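Local coordinates for protein TRAP dicarboxylate transporter-DctP subunit (Marinobacter aquaeolei, PDB 4PFI) that probably captures a small solute, likely an organic acid, in the periplasm and delivers it to a TRAP-type membrane transporter, at residues G47-L52 / E283-E288; T161-N166 / F223-M228; Q218-F223 / S243-S248; E291-L294 / G298-V301. One frame throughout, in Å; residues are numbered along the deposited sequence.

Contact 1 of 4, residues G47-L52 / E283-E288; sequences GSVQHL and EDLNKE
Leu-285 meets the residues at the start of helix 49-65 through one branch of its side chain. Its methyl CD2 lies 3.4 Å from the carbonyl oxygen Gly-47 O and 3.7 Å from the backbone Val-49 N, while CD1 comes no nearer to Gly-47 O than 3.9 Å. The same CD2 also touches a side chain, with Val-49 CG2 3.7 Å away, and the two side chains pass at a slant. Leu-52, one turn further along, adds a looser apolar touch from its CD1. With the CB of Leu-285 already directed at helix 49-65, CG anti to the backbone N (chi1 178°) places CD2 at the helix start. Val-49 answers with CG2, the methyl beside its backbone N. The contact therefore sets the first turn of helix 49-65 against the second half of the long helix 263-296, and so joins two distant parts of the solute-binding protein family 7 chain. Phe-223 of helix 222-228 packs on both Val-49 and Leu-285 and extends the apolar cluster.

Behind this first shell, polar groups fix the helix start. Ser-48 is the N-cap: its OG accepts from His-51 N over 3.1 Å in a nearly straight bond (169°), and is also hydrogen-bonded to Ile-45 O. Gly-47 has a positive phi of 103°, where a side chain would jam against the preceding carbonyl. On the partner helix Asn-286 bonds through OD1 to Phe-223 N and through ND2 to Glu-157 O, tying the helix next to Leu-285 to its neighbours.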
loop_
_atom_site.group_PDB
_atom_site.type_symbol
_atom_site.label_atom_id
_atom_site.label_comp_id
_atom_site.label_asym_id
_atom_site.label_seq_id
_atom_site.Cartn_x
_atom_site.Cartn_y
_atom_site.Cartn_z
ATOM N N GLY A 47 10.363 10.777 5.773
ATOM C CA GLY A 47 9.137 11.510 6.005
ATOM C C GLY A 47 7.918 10.650 5.739
ATOM O O GLY A 47 6.862 10.889 6.308
ATOM N N SER A 48 8.064 9.641 4.888
ATOM C CA SER A 48 6.964 8.728 4.591
ATOM C C SER A 48 6.545 7.864 5.782
ATOM O O SER A 48 7.283 7.719 6.757
ATOM C CB SER A 48 7.376 7.764 3.488
ATOM O OG SER A 48 8.370 6.882 4.001
ATOM N N VAL A 49 5.375 7.250 5.655
ATOM C CA VAL A 49 4.863 6.302 6.633
ATOM C C VAL A 49 5.853 5.155 6.869
ATOM O O VAL A 49 6.066 4.744 8.002
ATOM C CB VAL A 49 3.516 5.710 6.183
ATOM C CG1 VAL A 49 2.995 4.702 7.202
ATOM C CG2 VAL A 49 2.482 6.817 5.944
ATOM N N GLN A 50 6.453 4.644 5.800
ATOM C CA GLN A 50 7.456 3.600 5.913
ATOM C C GLN A 50 8.651 4.058 6.749
ATOM O O GLN A 50 9.113 3.331 7.629
ATOM C CB GLN A 50 7.918 3.147 4.519
ATOM C CG GLN A 50 6.888 2.284 3.827
ATOM C CD GLN A 50 7.368 1.635 2.563
ATOM O OE1 GLN A 50 8.573 1.465 2.339
ATOM N NE2 GLN A 50 6.419 1.262 1.704
ATOM N N HIS A 51 9.166 5.245 6.465
ATOM C CA HIS A 51 10.263 5.771 7.236
ATOM C C HIS A 51 9.884 5.945 8.743
ATOM O O HIS A 51 10.619 5.522 9.632
ATOM C CB HIS A 51 10.728 7.093 6.653
ATOM C CG HIS A 51 12.044 7.546 7.192
ATOM N ND1 HIS A 51 12.239 8.799 7.725
ATOM C CD2 HIS A 51 13.232 6.899 7.291
ATOM C CE1 HIS A 51 13.497 8.914 8.123
ATOM N NE2 HIS A 51 14.116 7.778 7.872
ATOM N N LEU A 52 8.736 6.560 9.018
ATOM C CA LEU A 52 8.306 6.764 10.393
ATOM C C LEU A 52 8.180 5.438 11.115
ATOM O O LEU A 52 8.606 5.303 12.261
ATOM C CB LEU A 52 6.979 7.503 10.429
ATOM C CG LEU A 52 7.115 8.945 9.944
ATOM C CD1 LEU A 52 5.745 9.614 9.849
ATOM C CD2 LEU A 52 8.056 9.720 10.851
ATOM N N GLU A 283 -2.769 8.099 9.723
ATOM C CA GLU A 283 -3.913 9.025 9.800
ATOM C C GLU A 283 -3.405 10.463 9.969
ATOM O O GLU A 283 -3.850 11.378 9.273
ATOM C CB GLU A 283 -4.846 8.671 10.974
ATOM C CG GLU A 283 -6.105 9.557 11.054
ATOM C CD GLU A 283 -7.039 9.190 12.198
ATOM O OE1 GLU A 283 -6.679 8.313 13.008
ATOM O OE2 GLU A 283 -8.142 9.781 12.297
ATOM N N ASP A 284 -2.462 10.634 10.899
ATOM C CA ASP A 284 -1.855 11.926 11.204
ATOM C C ASP A 284 -1.004 12.476 10.042
ATOM O O ASP A 284 -1.135 13.645 9.676
ATOM C CB ASP A 284 -0.971 11.799 12.450
ATOM C CG ASP A 284 -1.775 11.781 13.770
ATOM O OD1 ASP A 284 -2.972 12.176 13.788
ATOM O OD2 ASP A 284 -1.191 11.391 14.809
ATOM N N LEU A 285 -0.131 11.646 9.458
ATOM C CA LEU A 285 0.722 12.138 8.376
ATOM C C LEU A 285 -0.145 12.581 7.188
ATOM O O LEU A 285 0.078 13.627 6.586
ATOM C CB LEU A 285 1.722 11.090 7.907
ATOM C CG LEU A 285 2.619 11.533 6.728
ATOM C CD1 LEU A 285 3.504 12.737 7.079
ATOM C CD2 LEU A 285 3.477 10.374 6.259
ATOM N N ASN A 286 -1.143 11.774 6.862
ATOM C CA ASN A 286 -2.012 12.092 5.754
ATOM C C ASN A 286 -2.819 13.372 6.023
ATOM O O ASN A 286 -3.024 14.171 5.111
ATOM C CB ASN A 286 -2.901 10.902 5.404
ATOM C CG ASN A 286 -2.143 9.831 4.648
ATOM O OD1 ASN A 286 -1.455 10.137 3.675
ATOM N ND2 ASN A 286 -2.213 8.567 5.116
ATOM N N LYS A 287 -3.230 13.591 7.272
ATOM C CA LYS A 287 -3.999 14.789 7.595
ATOM C C LYS A 287 -3.129 16.041 7.463
ATOM O O LYS A 287 -3.568 17.071 6.965
ATOM C CB LYS A 287 -4.585 14.682 9.003
ATOM C CG LYS A 287 -5.271 15.937 9.486
ATOM C CD LYS A 287 -5.654 15.839 10.973
ATOM C CE LYS A 287 -6.826 14.874 11.217
ATOM N NZ LYS A 287 -7.198 14.782 12.671
ATOM N N GLU A 288 -1.883 15.929 7.884
ATOM C CA GLU A 288 -0.912 17.017 7.817
ATOM C C GLU A 288 -0.656 17.367 6.345
ATOM O O GLU A 288 -0.616 18.530 5.942
ATOM C CB GLU A 288 0.384 16.501 8.429
ATOM C CG GLU A 288 1.265 17.489 9.136
ATOM C CD GLU A 288 2.516 16.803 9.741
ATOM O OE1 GLU A 288 3.647 17.202 9.369
ATOM O OE2 GLU A 288 2.376 15.857 10.571
#

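Contact 2 of 4, residues T161-N166 / F223-M228; sequences TWTANN and FAIEEM
Thr-161 and Ile-225 mark the closest approach of the two backbones, with their CA atoms 8.6 Å apart, a separation that leaves side chains to bridge the gap. The segment 161-164 is extended and belongs to the long strand 149-164 of the mixed sheet, whereas 223-228 lies on the short helix 222-228, so this is a helix laid over a sheet face in an alpha/beta solute-binding protein. In the strand, Thr-161 and Thr-163 both turn their CB toward the helix, while Trp-162 between them turns its CB away and packs edge-to-face with Phe-174, Phe-191 and Phe-312.

From the helix a single residue, Ile-225, fills the gap. Its CG1 is trans to the carbonyl carbon and the chain then runs on extended (chi2 166°), which carries CD1 across to the two threonines. Thr-163 comes tip to tip with it, CG2 to CD1 4.0 Å, whereas Thr-161 lies at about a right angle to it. The strand thus offers methyl groups and an aliphatic CB to the isoleucine, and the contact is buried and, apart from Thr-161 O, apolar. The hydroxyl of Thr-163 is satisfied outside the contact: OG1 is hydrogen-bonded to Gln-234 OE1 and Gln-218 NE2. Ile-225 also touches Gln-218 and Asn-220 of the adjoining strand 217-220. At the Thr-161 end, CD1 of Ile-225 stands 4.1 Å from both CB and the carbonyl O of Thr-161.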
loop_
_atom_site.group_PDB
_atom_site.type_symbol
_atom_site.label_atom_id
_atom_site.label_comp_id
_atom_site.label_asym_id
_atom_site.label_seq_id
_atom_site.Cartn_x
_atom_site.Cartn_y
_atom_site.Cartn_z
ATOM N N THR A 161 -6.364 7.989 -2.614
ATOM C CA THR A 161 -7.119 9.191 -2.928
ATOM C C THR A 161 -7.013 9.460 -4.425
ATOM O O THR A 161 -5.988 9.168 -5.029
ATOM C CB THR A 161 -6.569 10.376 -2.124
ATOM O OG1 THR A 161 -6.889 10.197 -0.726
ATOM C CG2 THR A 161 -7.158 11.689 -2.621
ATOM N N TRP A 162 -8.077 9.949 -5.049
ATOM C CA TRP A 162 -8.078 10.137 -6.496
ATOM C C TRP A 162 -7.862 11.624 -6.823
ATOM O O TRP A 162 -8.385 12.487 -6.123
ATOM C CB TRP A 162 -9.421 9.720 -7.082
ATOM C CG TRP A 162 -9.821 8.304 -6.852
ATOM C CD1 TRP A 162 -9.028 7.289 -6.447
ATOM C CD2 TRP A 162 -11.118 7.745 -7.039
ATOM N NE1 TRP A 162 -9.746 6.109 -6.379
ATOM C CE2 TRP A 162 -11.039 6.370 -6.734
ATOM C CE3 TRP A 162 -12.348 8.269 -7.429
ATOM C CZ2 TRP A 162 -12.127 5.523 -6.808
ATOM C CZ3 TRP A 162 -13.436 7.418 -7.500
ATOM C CH2 TRP A 162 -13.315 6.065 -7.199
ATOM N N THR A 163 -7.096 11.926 -7.871
ATOM C CA THR A 163 -7.031 13.279 -8.401
ATOM C C THR A 163 -7.351 13.260 -9.891
ATOM O O THR A 163 -7.158 12.254 -10.582
ATOM C CB THR A 163 -5.628 13.951 -8.220
ATOM O OG1 THR A 163 -4.644 13.274 -9.003
ATOM C CG2 THR A 163 -5.177 13.904 -6.813
ATOM N N ALA A 164 -7.852 14.398 -10.354
ATOM C CA ALA A 164 -8.128 14.638 -11.736
ATOM C C ALA A 164 -8.416 16.135 -11.902
ATOM O O ALA A 164 -8.297 16.922 -10.955
ATOM C CB ALA A 164 -9.317 13.813 -12.185
ATOM N N ASN A 165 -8.798 16.513 -13.122
ATOM C CA ASN A 165 -9.224 17.871 -13.377
ATOM C C ASN A 165 -10.738 18.020 -13.433
ATOM O O ASN A 165 -11.250 18.973 -14.003
ATOM C CB ASN A 165 -8.525 18.422 -14.607
ATOM C CG ASN A 165 -7.129 18.865 -14.289
ATOM O OD1 ASN A 165 -6.876 19.395 -13.204
ATOM N ND2 ASN A 165 -6.204 18.626 -15.201
ATOM N N ASN A 166 -11.436 17.067 -12.817
ATOM C CA ASN A 166 -12.873 17.149 -12.591
ATOM C C ASN A 166 -13.226 16.217 -11.448
ATOM O O ASN A 166 -12.416 15.375 -11.079
ATOM C CB ASN A 166 -13.662 16.769 -13.860
ATOM C CG ASN A 166 -13.142 15.514 -14.522
ATOM O OD1 ASN A 166 -12.254 15.556 -15.390
ATOM N ND2 ASN A 166 -13.664 14.377 -14.098
ATOM N N PHE A 223 -0.133 11.705 1.283
ATOM C CA PHE A 223 1.271 12.085 1.469
ATOM C C PHE A 223 2.086 11.906 0.212
ATOM O O PHE A 223 3.006 12.658 -0.019
ATOM C CB PHE A 223 1.978 11.364 2.640
ATOM C CG PHE A 223 2.230 9.923 2.410
ATOM C CD1 PHE A 223 3.423 9.475 1.843
ATOM C CD2 PHE A 223 1.258 8.975 2.784
ATOM C CE1 PHE A 223 3.633 8.060 1.657
ATOM C CE2 PHE A 223 1.455 7.614 2.594
ATOM C CZ PHE A 223 2.641 7.150 2.033
ATOM N N ALA A 224 1.781 10.886 -0.580
ATOM C CA ALA A 224 2.537 10.659 -1.801
ATOM C C ALA A 224 2.170 11.742 -2.859
ATOM O O ALA A 224 3.035 12.235 -3.596
ATOM C CB ALA A 224 2.276 9.272 -2.333
ATOM N N ILE A 225 0.891 12.127 -2.902
ATOM C CA ILE A 225 0.429 13.194 -3.784
ATOM C C ILE A 225 1.136 14.532 -3.465
ATOM O O ILE A 225 1.612 15.227 -4.368
ATOM C CB ILE A 225 -1.093 13.358 -3.660
ATOM C CG1 ILE A 225 -1.782 12.127 -4.270
ATOM C CG2 ILE A 225 -1.566 14.637 -4.339
ATOM C CD1 ILE A 225 -3.262 12.008 -3.918
ATOM N N GLU A 226 1.186 14.892 -2.186
ATOM C CA GLU A 226 1.857 16.116 -1.769
ATOM C C GLU A 226 3.352 16.041 -2.107
ATOM O O GLU A 226 3.921 16.983 -2.644
ATOM C CB GLU A 226 1.646 16.394 -0.266
ATOM C CG GLU A 226 2.124 17.769 0.198
ATOM C CD GLU A 226 3.645 17.877 0.314
ATOM O OE1 GLU A 226 4.308 16.865 0.653
ATOM O OE2 GLU A 226 4.201 18.981 0.059
ATOM N N GLU A 227 3.992 14.931 -1.757
ATOM C CA GLU A 227 5.428 14.759 -1.980
ATOM C C GLU A 227 5.827 14.919 -3.471
ATOM O O GLU A 227 6.855 15.534 -3.775
ATOM C CB GLU A 227 5.878 13.384 -1.494
ATOM C CG GLU A 227 7.376 13.214 -1.489
ATOM C CD GLU A 227 8.072 14.256 -0.601
ATOM O OE1 GLU A 227 7.589 14.526 0.533
ATOM O OE2 GLU A 227 9.097 14.822 -1.052
HETATM N N MSE A 228 5.024 14.365 -4.389
HETATM C CA MSE A 228 5.307 14.420 -5.822
HETATM C C MSE A 228 4.778 15.694 -6.436
HETATM O O MSE A 228 4.997 15.951 -7.606
HETATM C CB MSE A 228 4.598 13.267 -6.555
HETATM C CG MSE A 228 4.598 11.939 -5.835
HETATM SE SE MSE A 228 5.663 10.663 -6.734
HETATM C CE MSE A 228 7.297 11.693 -6.361
#

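Contact 3 of 4, residues Q218-F223 / S243-S248; sequences QSNPVF and SRFIAS
Pro-221 and Phe-245 make the dense part of this contact. The proline, at the N-cap position before helix 222-228, crosses the phenylalanine side chain at about a right angle and sets its ring over one face of the aromatic ring. CD lies 3.9 Å from the ring centroid and 13° from the ring normal, a CH-pi contact almost directly over the centre. CG sits beside it toward the CD2 side of the ring, with Pro-221 CG to Phe-245 CD2 at 3.5 Å.

Away from the proline the fit is looser. Asn-220 lies alongside Phe-245, pointing the same way, with OD1 4.2 Å from Phe-245 CZ in an oblique position and the amide and ring planes 83° apart. Its amide is turned by a bond to its own strand: Asn-220 ND2 donates to Gln-218 OE1 at 2.7 Å, nearly in line with the acceptor's C=O. Phe-245, which stays partly exposed, also touches Glu-44, Met-182, Glu-157 and Met-160. The contact thus joins the turn between strand 217-220 and helix 222-228 to strand 244-252, near the centre of the chain. Were Phe-245 replaced by an alanine, Pro-221 CD would probably lose the aromatic face it sits on and a gap would open beside the turn. The contact rests on dispersion and on the polarised C-H bonds beside the proline nitrogen facing the pi cloud, an interaction that depends on the ring keeping this face turned to the proline.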
loop_
_atom_site.group_PDB
_atom_site.type_symbol
_atom_site.label_atom_id
_atom_site.label_comp_id
_atom_site.label_asym_id
_atom_site.label_seq_id
_atom_site.Cartn_x
_atom_site.Cartn_y
_atom_site.Cartn_z
ATOM N N GLN A 218 -4.877 10.321 -11.305
ATOM C CA GLN A 218 -4.171 9.211 -10.683
ATOM C C GLN A 218 -4.694 8.997 -9.290
ATOM O O GLN A 218 -5.527 9.754 -8.795
ATOM C CB GLN A 218 -2.652 9.440 -10.641
ATOM C CG GLN A 218 -2.180 10.707 -9.880
ATOM C CD GLN A 218 -2.176 10.541 -8.374
ATOM O OE1 GLN A 218 -1.438 9.725 -7.813
ATOM N NE2 GLN A 218 -3.044 11.273 -7.717
ATOM N N SER A 219 -4.144 7.960 -8.665
ATOM C CA SER A 219 -4.543 7.501 -7.362
ATOM C C SER A 219 -3.316 7.197 -6.512
ATOM O O SER A 219 -2.382 6.569 -6.966
ATOM C CB SER A 219 -5.397 6.218 -7.485
ATOM O OG SER A 219 -6.038 5.968 -6.237
ATOM N N ASN A 220 -3.356 7.634 -5.266
ATOM C CA ASN A 220 -2.253 7.479 -4.318
ATOM C C ASN A 220 -2.721 8.025 -2.984
ATOM O O ASN A 220 -3.662 8.816 -2.938
ATOM C CB ASN A 220 -1.030 8.303 -4.761
ATOM C CG ASN A 220 -0.021 7.486 -5.507
ATOM O OD1 ASN A 220 0.532 6.551 -4.953
ATOM N ND2 ASN A 220 0.201 7.806 -6.776
ATOM N N PRO A 221 -2.045 7.635 -1.899
ATOM C CA PRO A 221 -2.345 8.272 -0.617
ATOM C C PRO A 221 -1.899 9.743 -0.624
ATOM O O PRO A 221 -1.002 10.139 -1.383
ATOM C CB PRO A 221 -1.567 7.430 0.407
ATOM C CG PRO A 221 -0.515 6.718 -0.374
ATOM C CD PRO A 221 -1.039 6.560 -1.774
ATOM N N VAL A 222 -2.570 10.552 0.185
ATOM C CA VAL A 222 -2.355 11.983 0.211
ATOM C C VAL A 222 -0.882 12.386 0.408
ATOM O O VAL A 222 -0.425 13.321 -0.250
ATOM C CB VAL A 222 -3.233 12.626 1.304
ATOM C CG1 VAL A 222 -2.798 14.043 1.587
ATOM C CG2 VAL A 222 -4.676 12.615 0.856
ATOM N N PHE A 223 -0.133 11.705 1.283
ATOM C CA PHE A 223 1.271 12.085 1.469
ATOM C C PHE A 223 2.086 11.906 0.212
ATOM O O PHE A 223 3.006 12.658 -0.019
ATOM C CB PHE A 223 1.978 11.364 2.640
ATOM C CG PHE A 223 2.230 9.923 2.410
ATOM C CD1 PHE A 223 3.423 9.475 1.843
ATOM C CD2 PHE A 223 1.258 8.975 2.784
ATOM C CE1 PHE A 223 3.633 8.060 1.657
ATOM C CE2 PHE A 223 1.455 7.614 2.594
ATOM C CZ PHE A 223 2.641 7.150 2.033
ATOM N N SER A 243 -10.138 1.864 -1.470
ATOM C CA SER A 243 -9.113 0.934 -0.992
ATOM C C SER A 243 -8.011 1.693 -0.281
ATOM O O SER A 243 -7.827 2.902 -0.476
ATOM C CB SER A 243 -8.503 0.152 -2.157
ATOM O OG SER A 243 -8.040 1.045 -3.146
ATOM N N ARG A 244 -7.250 0.965 0.517
ATOM C CA ARG A 244 -6.116 1.498 1.232
ATOM C C ARG A 244 -4.789 1.062 0.616
ATOM O O ARG A 244 -4.692 0.018 -0.016
ATOM C CB ARG A 244 -6.161 0.995 2.658
ATOM C CG ARG A 244 -7.210 1.653 3.537
ATOM C CD ARG A 244 -7.115 1.048 4.916
ATOM N NE ARG A 244 -8.099 1.564 5.859
ATOM C CZ ARG A 244 -9.293 1.031 6.054
ATOM N NH1 ARG A 244 -9.681 -0.030 5.356
ATOM N NH2 ARG A 244 -10.111 1.557 6.947
ATOM N N PHE A 245 -3.759 1.869 0.821
ATOM C CA PHE A 245 -2.393 1.447 0.529
ATOM C C PHE A 245 -1.953 0.542 1.655
ATOM O O PHE A 245 -1.849 0.988 2.787
ATOM C CB PHE A 245 -1.450 2.635 0.589
ATOM C CG PHE A 245 -0.475 2.735 -0.534
ATOM C CD1 PHE A 245 -0.777 2.253 -1.807
ATOM C CD2 PHE A 245 0.723 3.443 -0.354
ATOM C CE1 PHE A 245 0.125 2.430 -2.880
ATOM C CE2 PHE A 245 1.633 3.632 -1.425
ATOM C CZ PHE A 245 1.332 3.124 -2.685
ATOM N N ILE A 246 -1.659 -0.711 1.338
ATOM C CA ILE A 246 -1.211 -1.678 2.326
ATOM C C ILE A 246 0.154 -2.186 1.907
ATOM O O ILE A 246 0.275 -2.797 0.840
ATOM C CB ILE A 246 -2.149 -2.880 2.349
ATOM C CG1 ILE A 246 -3.597 -2.429 2.592
ATOM C CG2 ILE A 246 -1.693 -3.896 3.411
ATOM C CD1 ILE A 246 -3.813 -1.784 3.953
ATOM N N ALA A 247 1.183 -1.953 2.720
ATOM C CA ALA A 247 2.531 -2.427 2.406
ATOM C C ALA A 247 2.869 -3.671 3.244
ATOM O O ALA A 247 2.417 -3.784 4.382
ATOM C CB ALA A 247 3.536 -1.335 2.673
ATOM N N SER A 248 3.654 -4.593 2.674
ATOM C CA SER A 248 4.118 -5.801 3.370
ATOM C C SER A 248 5.451 -5.557 4.034
ATOM O O SER A 248 6.308 -4.882 3.458
ATOM C CB SER A 248 4.370 -6.943 2.368
ATOM O OG SER A 248 3.231 -7.722 2.126
#

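Contact 4 of 4, residues E291-L294 / G298-V301; sequences ETIL and GIRV. With NA (sodium ion), chain B.
Leu-294 reaches across to both Ile-299 and Val-301 with one methyl, CD2. Val-301 crosses it at about a right angle, presenting CG2 to CD2 at 3.9 Å, while Ile-299 CG2 lies 4.0 Å from the same Leu-294 CD2. Ile-293 meets Ile-299 at a slant, with the two CG2 methyls 3.9 Å apart. In Ile-293 CG1 lies beside the backbone N (chi1 -82°), which puts CG2 anti to that N and facing Ile-299, and CD1 packs on Val-222 and Ile-225 of helix 222-228. Ile-299 thus fits against two successive residues of the last turns of helix 263-296. The chain here passes from a helix through a tight connection into strand 300-303, which runs parallel to strand 236-239 in the mixed sheet, so these four apolar side chains pack the start of the strand against the helix it follows.

A water accepts from Ile-299 N at 3.2 Å and donates weakly to Leu-294 O, bridging the backbones. Just before Ile-299, Gly-298 O binds a sodium ion at 2.4 Å; two waters, Asn-235 OD1 and Gln-234 O complete the site. Gly-298 has a positive phi, which favours glycine, and a CB there would lie close to the ion.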
loop_
_atom_site.group_PDB
_atom_site.type_symbol
_atom_site.label_atom_id
_atom_site.label_comp_id
_atom_site.label_asym_id
_atom_site.label_seq_id
_atom_site.Cartn_x
_atom_site.Cartn_y
_atom_site.Cartn_z
ATOM N N GLU A 291 -3.460 19.281 4.711
ATOM C CA GLU A 291 -3.433 20.727 4.998
ATOM C C GLU A 291 -2.367 21.427 4.135
ATOM O O GLU A 291 -2.594 22.513 3.608
ATOM C CB GLU A 291 -3.167 20.992 6.487
ATOM N N THR A 292 -1.203 20.804 3.987
ATOM C CA THR A 292 -0.154 21.356 3.131
ATOM C C THR A 292 -0.642 21.519 1.684
ATOM O O THR A 292 -0.441 22.557 1.070
ATOM C CB THR A 292 1.099 20.472 3.182
ATOM O OG1 THR A 292 1.586 20.455 4.532
ATOM C CG2 THR A 292 2.176 20.977 2.229
ATOM N N ILE A 293 -1.288 20.490 1.151
ATOM C CA ILE A 293 -1.889 20.562 -0.175
ATOM C C ILE A 293 -2.852 21.759 -0.320
ATOM O O ILE A 293 -2.807 22.459 -1.309
ATOM C CB ILE A 293 -2.637 19.243 -0.510
ATOM C CG1 ILE A 293 -1.661 18.190 -1.000
ATOM C CG2 ILE A 293 -3.660 19.447 -1.592
ATOM C CD1 ILE A 293 -2.206 16.746 -0.971
ATOM N N LEU A 294 -3.732 21.974 0.660
ATOM C CA LEU A 294 -4.726 23.022 0.551
ATOM C C LEU A 294 -4.099 24.411 0.552
ATOM O O LEU A 294 -4.633 25.313 -0.080
ATOM C CB LEU A 294 -5.785 22.886 1.640
ATOM C CG LEU A 294 -6.684 21.663 1.391
ATOM C CD1 LEU A 294 -7.639 21.491 2.528
ATOM C CD2 LEU A 294 -7.450 21.771 0.069
ATOM N N GLY A 298 -6.211 26.133 -5.403
ATOM C CA GLY A 298 -6.624 25.690 -6.718
ATOM C C GLY A 298 -7.019 24.230 -6.721
ATOM O O GLY A 298 -7.144 23.599 -7.764
ATOM N N ILE A 299 -7.234 23.690 -5.545
ATOM C CA ILE A 299 -7.588 22.302 -5.449
ATOM C C ILE A 299 -8.786 22.082 -4.517
ATOM O O ILE A 299 -8.835 22.545 -3.392
ATOM C CB ILE A 299 -6.377 21.428 -5.058
ATOM C CG1 ILE A 299 -6.209 20.343 -6.129
ATOM C CG2 ILE A 299 -6.605 20.783 -3.754
ATOM C CD1 ILE A 299 -5.276 19.220 -5.765
ATOM N N ARG A 300 -9.751 21.367 -5.062
ATOM C CA ARG A 300 -11.049 21.147 -4.485
ATOM C C ARG A 300 -11.058 19.746 -3.824
ATOM O O ARG A 300 -10.410 18.823 -4.312
ATOM C CB ARG A 300 -12.012 21.236 -5.674
ATOM C CG ARG A 300 -13.428 21.191 -5.409
ATOM C CD ARG A 300 -14.232 21.724 -6.642
ATOM N NE ARG A 300 -15.482 22.244 -6.098
ATOM C CZ ARG A 300 -15.788 23.522 -5.961
ATOM N NH1 ARG A 300 -14.976 24.491 -6.403
ATOM N NH2 ARG A 300 -16.952 23.829 -5.399
ATOM N N VAL A 301 -11.737 19.602 -2.691
ATOM C CA VAL A 301 -11.811 18.320 -2.024
ATOM C C VAL A 301 -13.241 17.804 -2.094
ATOM O O VAL A 301 -14.181 18.521 -1.775
ATOM C CB VAL A 301 -11.376 18.418 -0.558
ATOM C CG1 VAL A 301 -11.683 17.115 0.164
ATOM C CG2 VAL A 301 -9.896 18.734 -0.489
HETATM NA NA NA B . -5.466 23.212 -9.457
HETATM O O HOH W 1 -6.938 24.481 -2.436
HETATM O O HOH W 2 -3.650 23.275 -7.742
HETATM O O HOH W 3 -3.912 23.179 -11.506
#

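Helix 222-228 is the shared element: contacts 2 and 3 both use it and have Phe-223 in common, while Phe-223 also packs on contact 1 and Ile-225 on contact 4. Contacts 1 and 4 lie on helix 263-296, their centres about 17 Å apart, and contacts 2 and 4 are closest, at about 10 Å. Contacts 2, 3 and 4 all reach the mixed sheet. Along the chain, contacts 2 and 3 alternate and sit within the span closed by contact 1, with contact 4 following. The short helix thus packs between the long helix and the sheet, and the contacts run from near the chain centre (contact 3) to the sodium site (contact 4).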